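PDB 6RK0: flavin-nucleotide-binding protein from Azotobacter vinelandii, which binds FAD and heme b and probably acts as a low-potential terminal oxidase associated with the iron-only nitrogenase. Local coordinates for residues 66-71 with 119-124; 135-138 with 144-147. One frame throughout, in Å; residues are numbered along the deposited sequence.

Contact 1 (66-71 with 119-124); sequences GDRVYW and RAELIS
Arg68 and Glu121 make the charged part of this contact. The guanidinium and carboxylate planes lie 34° apart, and Glu121 OE1 lies over one face of the guanidinium. Arg68 NH2 is 3.6 Å from Glu121 OE2, a salt bridge by charge alone, since the oxygen lies well out of the guanidinium plane and no N-H points at it. The arginine chain bends at chi3 (69°), which turns its tip across the extended Glu121 side chain.

The N-H groups of Arg68 are used by other partners. One water accepts from Arg68 NH2 at 3.0 Å and donates to the backbone Arg119 O at 2.8 Å. A second water lies in the guanidinium plane, accepts from Arg68 NH1 at 2.9 Å and donates weakly to Glu121 OE2. Arg68 NE is hydrogen-bonded to Ser163 OG on strand 159-165. A leucine in place of Arg68 would probably leave the Glu121 carboxylate without its opposite charge and both waters without their donor.

The apolar contacts lie on both faces of strand 68-74. On the same face as Arg68, Ile123 CD1 meets the edge of the Tyr70 ring, 4.1 Å from Tyr70 CE2. On the opposite face Trp71 CH2 lies 3.8 Å from Ala120 CB, and both of these side chains also pack on Ile88.

The backbones do not pair directly. Strand 159-165 runs between strands 68-74 and 121-122, antiparallel to both. Side chains of the two flanking strands meet across it, in the antiparallel sheet of a flavin-binding domain of the pyridoxamine 5'-phosphate oxidase family.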
ATOM      1  N   GLY A  66       7.488  -5.542 -20.161  1.00 12.76           N
ATOM      2  CA  GLY A  66       8.189  -4.495 -20.893  1.00 13.06           C
ATOM      3  C   GLY A  66       7.847  -3.122 -20.347  1.00 12.45           C
ATOM      4  O   GLY A  66       7.975  -2.853 -19.140  1.00 12.71           O
ATOM      5  N   ASP A  67       7.386  -2.239 -21.226  1.00 12.65           N
ATOM      6  CA  ASP A  67       7.150  -0.850 -20.869  1.00 13.39           C
ATOM      7  C   ASP A  67       5.710  -0.541 -20.449  1.00 11.64           C
ATOM      8  O   ASP A  67       5.318   0.634 -20.441  1.00 11.67           O
ATOM      9  CB  ASP A  67       7.579   0.078 -22.013  1.00 18.21           C
ATOM     10  CG  ASP A  67       6.779  -0.122 -23.311  1.00 28.20           C
ATOM     11  OD1 ASP A  67       5.804  -0.899 -23.384  1.00 30.20           O
ATOM     12  OD2 ASP A  67       7.154   0.533 -24.302  1.00 43.21           O
ATOM     13  N   ARG A  68       4.941  -1.553 -20.042  1.00 10.85           N
ATOM     14  CA  ARG A  68       3.598  -1.325 -19.529  1.00 10.62           C
ATOM     15  C   ARG A  68       3.354  -2.194 -18.301  1.00 10.04           C
ATOM     16  O   ARG A  68       3.915  -3.294 -18.167  1.00 10.56           O
ATOM     17  CB  ARG A  68       2.494  -1.634 -20.549  1.00 11.35           C
ATOM     18  CG  ARG A  68       2.694  -0.866 -21.882  1.00 12.09           C
ATOM     19  CD  ARG A  68       1.574  -1.083 -22.861  1.00 13.03           C
ATOM     20  NE  ARG A  68       0.332  -0.466 -22.434  1.00 13.41           N
ATOM     21  CZ  ARG A  68       0.062   0.835 -22.548  1.00 14.02           C
ATOM     22  NH1 ARG A  68       0.936   1.713 -23.088  1.00 14.49           N
ATOM     23  NH2 ARG A  68      -1.099   1.289 -22.116  1.00 14.50           N
ATOM     24  N   VAL A  69       2.482  -1.707 -17.415  1.00  9.30           N
ATOM     25  CA  VAL A  69       1.942  -2.508 -16.333  1.00  9.37           C
ATOM     26  C   VAL A  69       0.485  -2.794 -16.606  1.00  9.41           C
ATOM     27  O   VAL A  69      -0.200  -2.037 -17.314  1.00 11.15           O
ATOM     28  CB  VAL A  69       2.108  -1.870 -14.939  1.00  9.81           C
ATOM     29  CG1 VAL A  69       3.566  -1.813 -14.552  1.00 10.11           C
ATOM     30  CG2 VAL A  69       1.392  -0.548 -14.855  1.00 10.60           C
ATOM     31  N   TYR A  70       0.015  -3.894 -16.028  1.00  9.07           N
ATOM     32  CA  TYR A  70      -1.298  -4.451 -16.279  1.00  9.04           C
ATOM     33  C   TYR A  70      -1.974  -4.767 -14.952  1.00  8.92           C
ATOM     34  O   TYR A  70      -1.307  -5.128 -13.979  1.00  8.80           O
ATOM     35  CB  TYR A  70      -1.181  -5.801 -17.054  1.00  9.41           C
ATOM     36  CG  TYR A  70      -0.589  -5.625 -18.443  1.00 10.22           C
ATOM     37  CD1 TYR A  70       0.784  -5.447 -18.623  1.00 10.97           C
ATOM     38  CD2 TYR A  70      -1.416  -5.601 -19.572  1.00 11.19           C
ATOM     39  CE1 TYR A  70       1.323  -5.249 -19.913  1.00 11.76           C
ATOM     40  CE2 TYR A  70      -0.872  -5.408 -20.849  1.00 12.13           C
ATOM     41  CZ  TYR A  70       0.486  -5.219 -20.999  1.00 12.22           C
ATOM     42  OH  TYR A  70       0.970  -5.044 -22.269  1.00 14.16           O
ATOM     43  N   TRP A  71      -3.308  -4.691 -14.939  1.00  8.90           N
ATOM     44  CA  TRP A  71      -4.093  -5.139 -13.794  1.00  8.96           C
ATOM     45  C   TRP A  71      -5.429  -5.659 -14.326  1.00  8.97           C
ATOM     46  O   TRP A  71      -5.787  -5.428 -15.493  1.00  9.50           O
ATOM     47  CB  TRP A  71      -4.238  -4.054 -12.714  1.00  9.07           C
ATOM     48  CG  TRP A  71      -4.949  -2.800 -13.135  1.00  9.94           C
ATOM     49  CD1 TRP A  71      -6.228  -2.430 -12.833  1.00 11.34           C
ATOM     50  CD2 TRP A  71      -4.387  -1.686 -13.865  1.00 10.24           C
ATOM     51  NE1 TRP A  71      -6.483  -1.171 -13.337  1.00 12.38           N
ATOM     52  CE2 TRP A  71      -5.370  -0.692 -13.962  1.00 11.84           C
ATOM     53  CE3 TRP A  71      -3.131  -1.431 -14.427  1.00 10.65           C
ATOM     54  CZ2 TRP A  71      -5.146   0.539 -14.618  1.00 12.40           C
ATOM     55  CZ3 TRP A  71      -2.915  -0.229 -15.108  1.00 11.43           C
ATOM     56  CH2 TRP A  71      -3.914   0.724 -15.172  1.00 12.52           C
ATOM     57  N   ARG A 119      -2.977   7.803 -19.279  1.00 10.79           N
ATOM     58  CA  ARG A 119      -4.241   7.258 -19.742  1.00 11.06           C
ATOM     59  C   ARG A 119      -4.068   5.755 -19.938  1.00 10.71           C
ATOM     60  O   ARG A 119      -3.336   5.312 -20.836  1.00 11.56           O
ATOM     61  CB  ARG A 119      -4.669   7.940 -21.040  1.00 11.92           C
ATOM     62  CG  ARG A 119      -6.069   7.599 -21.503  1.00 13.19           C
ATOM     63  CD  ARG A 119      -7.146   8.089 -20.568  1.00 13.84           C
ATOM     64  NE  ARG A 119      -7.077   9.519 -20.300  1.00 13.69           N
ATOM     65  CZ  ARG A 119      -7.895  10.425 -20.833  1.00 15.35           C
ATOM     66  NH1 ARG A 119      -8.848  10.067 -21.698  1.00 17.76           N
ATOM     67  NH2 ARG A 119      -7.750  11.706 -20.469  1.00 17.28           N
ATOM     68  N   ALA A 120      -4.749   4.975 -19.105  1.00 10.71           N
ATOM     69  CA  ALA A 120      -4.743   3.538 -19.238  1.00 10.90           C
ATOM     70  C   ALA A 120      -5.641   3.125 -20.401  1.00 11.86           C
ATOM     71  O   ALA A 120      -6.484   3.889 -20.879  1.00 13.58           O
ATOM     72  CB  ALA A 120      -5.221   2.912 -17.930  1.00 11.74           C
ATOM     73  N   GLU A 121      -5.449   1.885 -20.838  1.00 12.71           N
ATOM     74  CA  GLU A 121      -6.141   1.313 -21.978  1.00 14.57           C
ATOM     75  C   GLU A 121      -6.677  -0.058 -21.625  1.00 12.73           C
ATOM     76  O   GLU A 121      -5.981  -0.844 -20.980  1.00 13.92           O
ATOM     77  CB  GLU A 121      -5.149   1.125 -23.170  1.00 18.32           C
ATOM     78  CG  GLU A 121      -4.425   2.425 -23.557  1.00 23.61           C
ATOM     79  CD  GLU A 121      -3.306   2.239 -24.577  1.00 29.77           C
ATOM     80  OE1 GLU A 121      -3.191   1.154 -25.212  1.00 33.02           O
ATOM     81  OE2 GLU A 121      -2.521   3.212 -24.746  1.00 33.87           O
ATOM     82  N   LEU A 122      -7.896  -0.359 -22.057  1.00 12.35           N
ATOM     83  CA  LEU A 122      -8.444  -1.699 -21.845  1.00 12.74           C
ATOM     84  C   LEU A 122      -8.050  -2.621 -22.988  1.00 13.00           C
ATOM     85  O   LEU A 122      -7.963  -2.209 -24.140  1.00 15.25           O
ATOM     86  CB  LEU A 122      -9.961  -1.704 -21.826  1.00 14.95           C
ATOM     87  CG  LEU A 122     -10.599  -0.965 -20.679  1.00 17.94           C
ATOM     88  CD1 LEU A 122     -12.113  -1.081 -20.798  1.00 20.71           C
ATOM     89  CD2 LEU A 122     -10.096  -1.414 -19.288  1.00 18.33           C
ATOM     90  N   ILE A 123      -7.853  -3.893 -22.669  1.00 12.93           N
ATOM     91  CA  ILE A 123      -7.637  -4.896 -23.708  1.00 13.78           C
ATOM     92  C   ILE A 123      -9.003  -5.411 -24.150  1.00 15.62           C
ATOM     93  O   ILE A 123      -9.685  -6.100 -23.397  1.00 17.36           O
ATOM     94  CB  ILE A 123      -6.763  -6.037 -23.186  1.00 14.92           C
ATOM     95  CG1 ILE A 123      -5.429  -5.515 -22.689  1.00 16.09           C
ATOM     96  CG2 ILE A 123      -6.595  -7.091 -24.272  1.00 15.92           C
ATOM     97  CD1 ILE A 123      -4.504  -6.559 -22.275  1.00 18.63           C
ATOM     98  N   SER A 124      -9.399  -5.103 -25.372  1.00 16.62           N
ATOM     99  CA  SER A 124     -10.681  -5.591 -25.889  1.00 19.05           C
ATOM    100  C   SER A 124     -10.567  -6.910 -26.633  1.00 18.32           C
ATOM    101  O   SER A 124     -11.570  -7.610 -26.796  1.00 21.92           O
ATOM    102  CB  SER A 124     -11.334  -4.536 -26.789  1.00 22.32           C
ATOM    103  OG  SER A 124     -10.476  -4.222 -27.863  1.00 25.88           O
TER
HETATM  104  O   HOH W   1      -0.845   4.130 -21.205  1.00 15.14           O
HETATM  105  O   HOH W   2       0.402   4.490 -23.671  1.00 26.12           O

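Contact 2 (135-138 with 144-147); sequences NFVD and EWER. With HEM (protoporphyrin IX containing Fe), chain C.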
ATOM      1  N   ASN A 135       0.373 -14.660 -18.373  1.00 12.05           N
ATOM      2  CA  ASN A 135       1.628 -14.053 -17.952  1.00 12.75           C
ATOM      3  C   ASN A 135       1.550 -13.614 -16.494  1.00 12.11           C
ATOM      4  O   ASN A 135       2.530 -13.746 -15.754  1.00 13.00           O
ATOM      5  CB  ASN A 135       1.931 -12.841 -18.834  1.00 14.81           C
ATOM      6  CG  ASN A 135       2.228 -13.194 -20.280  1.00 18.57           C
ATOM      7  OD1 ASN A 135       2.639 -14.314 -20.601  1.00 21.09           O
ATOM      8  ND2 ASN A 135       2.047 -12.210 -21.166  1.00 18.99           N
ATOM      9  N   PHE A 136       0.400 -13.074 -16.071  1.00 11.04           N
ATOM     10  CA  PHE A 136       0.223 -12.669 -14.668  1.00 10.66           C
ATOM     11  C   PHE A 136       0.414 -13.863 -13.741  1.00 10.10           C
ATOM     12  O   PHE A 136       1.213 -13.821 -12.794  1.00 10.47           O
ATOM     13  CB  PHE A 136      -1.183 -12.089 -14.547  1.00 10.52           C
ATOM     14  CG  PHE A 136      -1.641 -11.708 -13.164  1.00 10.12           C
ATOM     15  CD1 PHE A 136      -0.790 -11.170 -12.205  1.00 10.31           C
ATOM     16  CD2 PHE A 136      -2.994 -11.883 -12.858  1.00 10.76           C
ATOM     17  CE1 PHE A 136      -1.311 -10.792 -10.944  1.00 11.13           C
ATOM     18  CE2 PHE A 136      -3.513 -11.477 -11.616  1.00 11.35           C
ATOM     19  CZ  PHE A 136      -2.648 -10.936 -10.676  1.00 11.34           C
ATOM     20  N   VAL A 137      -0.322 -14.949 -13.987  1.00 10.13           N
ATOM     21  CA  VAL A 137      -0.265 -16.094 -13.089  1.00 10.19           C
ATOM     22  C   VAL A 137       1.139 -16.683 -13.053  1.00 10.70           C
ATOM     23  O   VAL A 137       1.674 -16.956 -11.974  1.00 11.00           O
ATOM     24  CB  VAL A 137      -1.318 -17.139 -13.533  1.00 10.63           C
ATOM     25  CG1 VAL A 137      -1.105 -18.474 -12.837  1.00 11.75           C
ATOM     26  CG2 VAL A 137      -2.722 -16.595 -13.324  1.00 11.36           C
ATOM     27  N   ASP A 138       1.742 -16.902 -14.224  1.00 11.56           N
ATOM     28  CA  ASP A 138       3.052 -17.532 -14.254  1.00 13.27           C
ATOM     29  C   ASP A 138       4.166 -16.617 -13.789  1.00 13.41           C
ATOM     30  O   ASP A 138       5.240 -17.103 -13.404  1.00 14.90           O
ATOM     31  CB  ASP A 138       3.334 -18.081 -15.660  1.00 16.68           C
ATOM     32  CG  ASP A 138       2.551 -19.347 -15.917  1.00 23.86           C
ATOM     33  OD1 ASP A 138       1.752 -19.814 -15.084  1.00 18.31           O
ATOM     34  OD2 ASP A 138       2.776 -19.950 -16.994  1.00 40.42           O
ATOM     35  N   GLU A 144       2.533 -22.332 -13.394  1.00 16.12           N
ATOM     36  CA  GLU A 144       1.314 -22.661 -12.693  1.00 14.25           C
ATOM     37  C   GLU A 144       0.100 -22.750 -13.610  1.00 14.80           C
ATOM     38  O   GLU A 144      -0.755 -23.620 -13.401  1.00 15.66           O
ATOM     39  CB  GLU A 144       1.087 -21.686 -11.563  1.00 13.15           C
ATOM     40  CG  GLU A 144      -0.096 -22.013 -10.696  1.00 12.62           C
ATOM     41  CD  GLU A 144       0.077 -23.226  -9.787  1.00 13.21           C
ATOM     42  OE1 GLU A 144       1.133 -23.925  -9.791  1.00 14.40           O
ATOM     43  OE2 GLU A 144      -0.929 -23.470  -9.068  1.00 13.37           O
ATOM     44  N   TRP A 145      -0.027 -21.858 -14.593  1.00 15.69           N
ATOM     45  CA  TRP A 145      -1.242 -21.788 -15.409  1.00 16.49           C
ATOM     46  C   TRP A 145      -1.574 -23.145 -16.028  1.00 18.15           C
ATOM     47  O   TRP A 145      -2.738 -23.574 -16.054  1.00 18.61           O
ATOM     48  CB  TRP A 145      -1.056 -20.727 -16.479  1.00 17.74           C
ATOM     49  CG  TRP A 145      -2.209 -20.561 -17.446  1.00 18.53           C
ATOM     50  CD1 TRP A 145      -2.453 -21.294 -18.582  1.00 22.94           C
ATOM     51  CD2 TRP A 145      -3.254 -19.562 -17.379  1.00 16.43           C
ATOM     52  NE1 TRP A 145      -3.568 -20.812 -19.202  1.00 22.36           N
ATOM     53  CE2 TRP A 145      -4.084 -19.760 -18.479  1.00 20.33           C
ATOM     54  CE3 TRP A 145      -3.571 -18.538 -16.485  1.00 14.28           C
ATOM     55  CZ2 TRP A 145      -5.181 -18.942 -18.736  1.00 21.95           C
ATOM     56  CZ3 TRP A 145      -4.667 -17.720 -16.725  1.00 16.63           C
ATOM     57  CH2 TRP A 145      -5.460 -17.926 -17.851  1.00 20.24           C
ATOM     58  N   GLU A 146      -0.536 -23.840 -16.524  1.00 19.82           N
ATOM     59  CA  GLU A 146      -0.642 -25.147 -17.158  1.00 23.78           C
ATOM     60  C   GLU A 146      -1.186 -26.226 -16.241  1.00 17.15           C
ATOM     61  O   GLU A 146      -1.684 -27.243 -16.753  1.00 15.92           O
ATOM     62  CB  GLU A 146       0.783 -25.569 -17.603  1.00 40.39           C
ATOM     63  CG  GLU A 146       1.114 -27.108 -17.536  1.00 52.94           C
ATOM     64  CD  GLU A 146       2.276 -27.573 -18.433  1.00 49.64           C
ATOM     65  OE1 GLU A 146       3.143 -26.750 -18.794  1.00 35.90           O
ATOM     66  OE2 GLU A 146       2.310 -28.775 -18.796  1.00 85.86           O
ATOM     67  N   ARG A 147      -0.956 -26.082 -14.925  1.00 15.10           N
ATOM     68  CA  ARG A 147      -1.383 -27.065 -13.935  1.00 14.20           C
ATOM     69  C   ARG A 147      -2.875 -27.002 -13.634  1.00 12.48           C
ATOM     70  O   ARG A 147      -3.433 -27.943 -13.060  1.00 12.35           O
ATOM     71  CB  ARG A 147      -0.598 -26.929 -12.616  1.00 14.85           C
ATOM     72  CG  ARG A 147       0.946 -26.970 -12.750  1.00 15.91           C
ATOM     73  CD  ARG A 147       1.670 -26.856 -11.425  1.00 17.60           C
ATOM     74  NE  ARG A 147       3.085 -26.901 -11.729  1.00 19.07           N
ATOM     75  CZ  ARG A 147       3.939 -25.866 -11.664  1.00 19.50           C
ATOM     76  NH1 ARG A 147       3.582 -24.658 -11.208  1.00 18.28           N
ATOM     77  NH2 ARG A 147       5.187 -26.057 -12.050  1.00 22.86           N
TER
HETATM   78  CHA HEM C 301     -11.248 -10.245  -9.046  0.78  9.20           C
HETATM   79  CHB HEM C 301      -6.972 -11.654  -7.408  0.78  9.12           C
HETATM   80  CHC HEM C 301      -6.260 -14.114 -11.494  0.78  9.69           C
HETATM   81  CHD HEM C 301     -10.651 -12.950 -12.993  0.78  9.54           C
HETATM   82  C1A HEM C 301     -10.147 -10.443  -8.258  0.78  8.82           C
HETATM   83  C2A HEM C 301      -9.999  -9.862  -6.928  0.78  9.23           C
HETATM   84  C3A HEM C 301      -8.798 -10.242  -6.456  0.78  9.15           C
HETATM   85  C4A HEM C 301      -8.211 -11.065  -7.503  0.78  9.04           C
HETATM   86  CMA HEM C 301      -8.144  -9.955  -5.133  0.78 10.07           C
HETATM   87  CAA HEM C 301     -11.043  -9.012  -6.189  0.78  9.65           C
HETATM   88  CBA HEM C 301     -12.166  -9.858  -5.528  0.78 10.35           C
HETATM   89  CGA HEM C 301     -12.817  -9.002  -4.474  0.78 10.21           C
HETATM   90  O1A HEM C 301     -12.592  -9.201  -3.227  0.78 10.64           O
HETATM   91  O2A HEM C 301     -13.565  -8.044  -4.861  0.78 10.71           O
HETATM   92  C1B HEM C 301      -6.402 -12.466  -8.353  0.78  9.15           C
HETATM   93  C2B HEM C 301      -5.075 -13.029  -8.272  0.78  9.90           C
HETATM   94  C3B HEM C 301      -4.889 -13.699  -9.418  0.78 10.35           C
HETATM   95  C4B HEM C 301      -6.089 -13.576 -10.225  0.78  9.56           C
HETATM   96  CMB HEM C 301      -4.152 -12.821  -7.077  0.78 11.22           C
HETATM   97  CAB HEM C 301      -3.709 -14.503  -9.910  0.78 14.49           C
HETATM   98  CBB HEM C 301      -2.673 -14.889  -9.174  0.78 23.94           C
HETATM   99  C1C HEM C 301      -7.387 -14.008 -12.255  0.78  9.30           C
HETATM  100  C2C HEM C 301      -7.557 -14.615 -13.541  0.78  9.97           C
HETATM  101  C3C HEM C 301      -8.801 -14.338 -13.946  0.78 10.06           C
HETATM  102  C4C HEM C 301      -9.408 -13.526 -12.924  0.78  9.32           C
HETATM  103  CMC HEM C 301      -6.459 -15.373 -14.270  0.78 11.14           C
HETATM  104  CAC HEM C 301      -9.501 -14.762 -15.209  0.78 11.19           C
HETATM  105  CBC HEM C 301      -9.278 -15.987 -15.739  0.78 13.10           C
HETATM  106  C1D HEM C 301     -11.192 -12.066 -12.065  0.78  9.33           C
HETATM  107  C2D HEM C 301     -12.474 -11.437 -12.181  0.78  9.92           C
HETATM  108  C3D HEM C 301     -12.643 -10.682 -11.094  0.78  9.87           C
HETATM  109  C4D HEM C 301     -11.452 -10.832 -10.277  0.78  9.35           C
HETATM  110  CMD HEM C 301     -13.451 -11.609 -13.342  0.78 10.90           C
HETATM  111  CAD HEM C 301     -13.869  -9.869 -10.696  0.78 10.75           C
HETATM  112  CBD HEM C 301     -14.799 -10.711  -9.802  0.78 12.07           C
HETATM  113  CGD HEM C 301     -16.122 -10.001  -9.580  0.78 13.77           C
HETATM  114  O1D HEM C 301     -16.221  -9.152  -8.673  0.78 18.15           O
HETATM  115  O2D HEM C 301     -17.086 -10.269 -10.333  0.78 13.35           O
HETATM  116  NA  HEM C 301      -9.047 -11.181  -8.592  0.78  8.64           N
HETATM  117  NB  HEM C 301      -7.015 -12.809  -9.531  0.78  8.92           N
HETATM  118  NC  HEM C 301      -8.525 -13.355 -11.897  0.78  9.19           N
HETATM  119  ND  HEM C 301     -10.576 -11.697 -10.900  0.78  9.27           N
HETATM  120 FE   HEM C 301      -8.791 -12.243 -10.271  0.78  8.93          FE
HETATM  121  O   HOH W   3      -9.652 -13.904  -9.288  1.00  9.66           O
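Trp145 CG is anti to the backbone N (chi1 178°), which carries the indole toward Val137 and the heme. Val137 CG1 is also anti to its own N (chi1 167°), and this leaves CG2 facing the tryptophan. The two side chains cross at about a right angle. Val137 CG2 meets the edge of the indole, 3.8 Å from Trp145 CE3. Beside it, Trp145 CZ3 is 3.8 Å from the heme methyl CMC.

Asp138 holds the backbone of the following loop. Trp145 N donates to the syn lone pair of Asp138 OD1 at 2.8 Å, nearly straight at 166°. The carboxylate of a residue near the helix end thus holds Trp145 N, near the start of the turn 144-147. In the heme pocket the helix supplies a ring over one heme face, away from the iron-bound water, and the turn one at the rim. The ring over the face is Phe136, with Phe136 CE2 3.4 Å from heme C3B and the heme vinyl carbon CBB over one ring face. It also meets His72, the axial ligand of the iron.

Within the turn, Arg147 NH1 donates to the anti lone pair of Glu144 OE1 at 2.9 Å, as part of a salt bridge, with the oxygen close to the guanidinium plane. Arg147 NH2 forms a second salt bridge, to Asp218. Ala104 of the second subunit packs on Trp145.

In the fold
The two contacts come in series along the chain, and all four segments belong to the part of the chain related to pyridoxamine 5'-phosphate oxidase. The contact centres are 19 Å apart. Their nearest atoms are about 6 Å apart and do not touch. Strand 121-122 of contact 1 leads into helix 126-140, which carries segment 135-138 of contact 2. Ile123 packs on that helix near its start. Trp63 is a shared neighbour: its ring meets Tyr70 of contact 1 and stacks with Phe136 of contact 2. The first contact thus belongs to the sheet. The second lines the heme pocket, which residues of the second subunit, Arg23 and Lys172 among them, help to complete, so the heme site depends on the dimer.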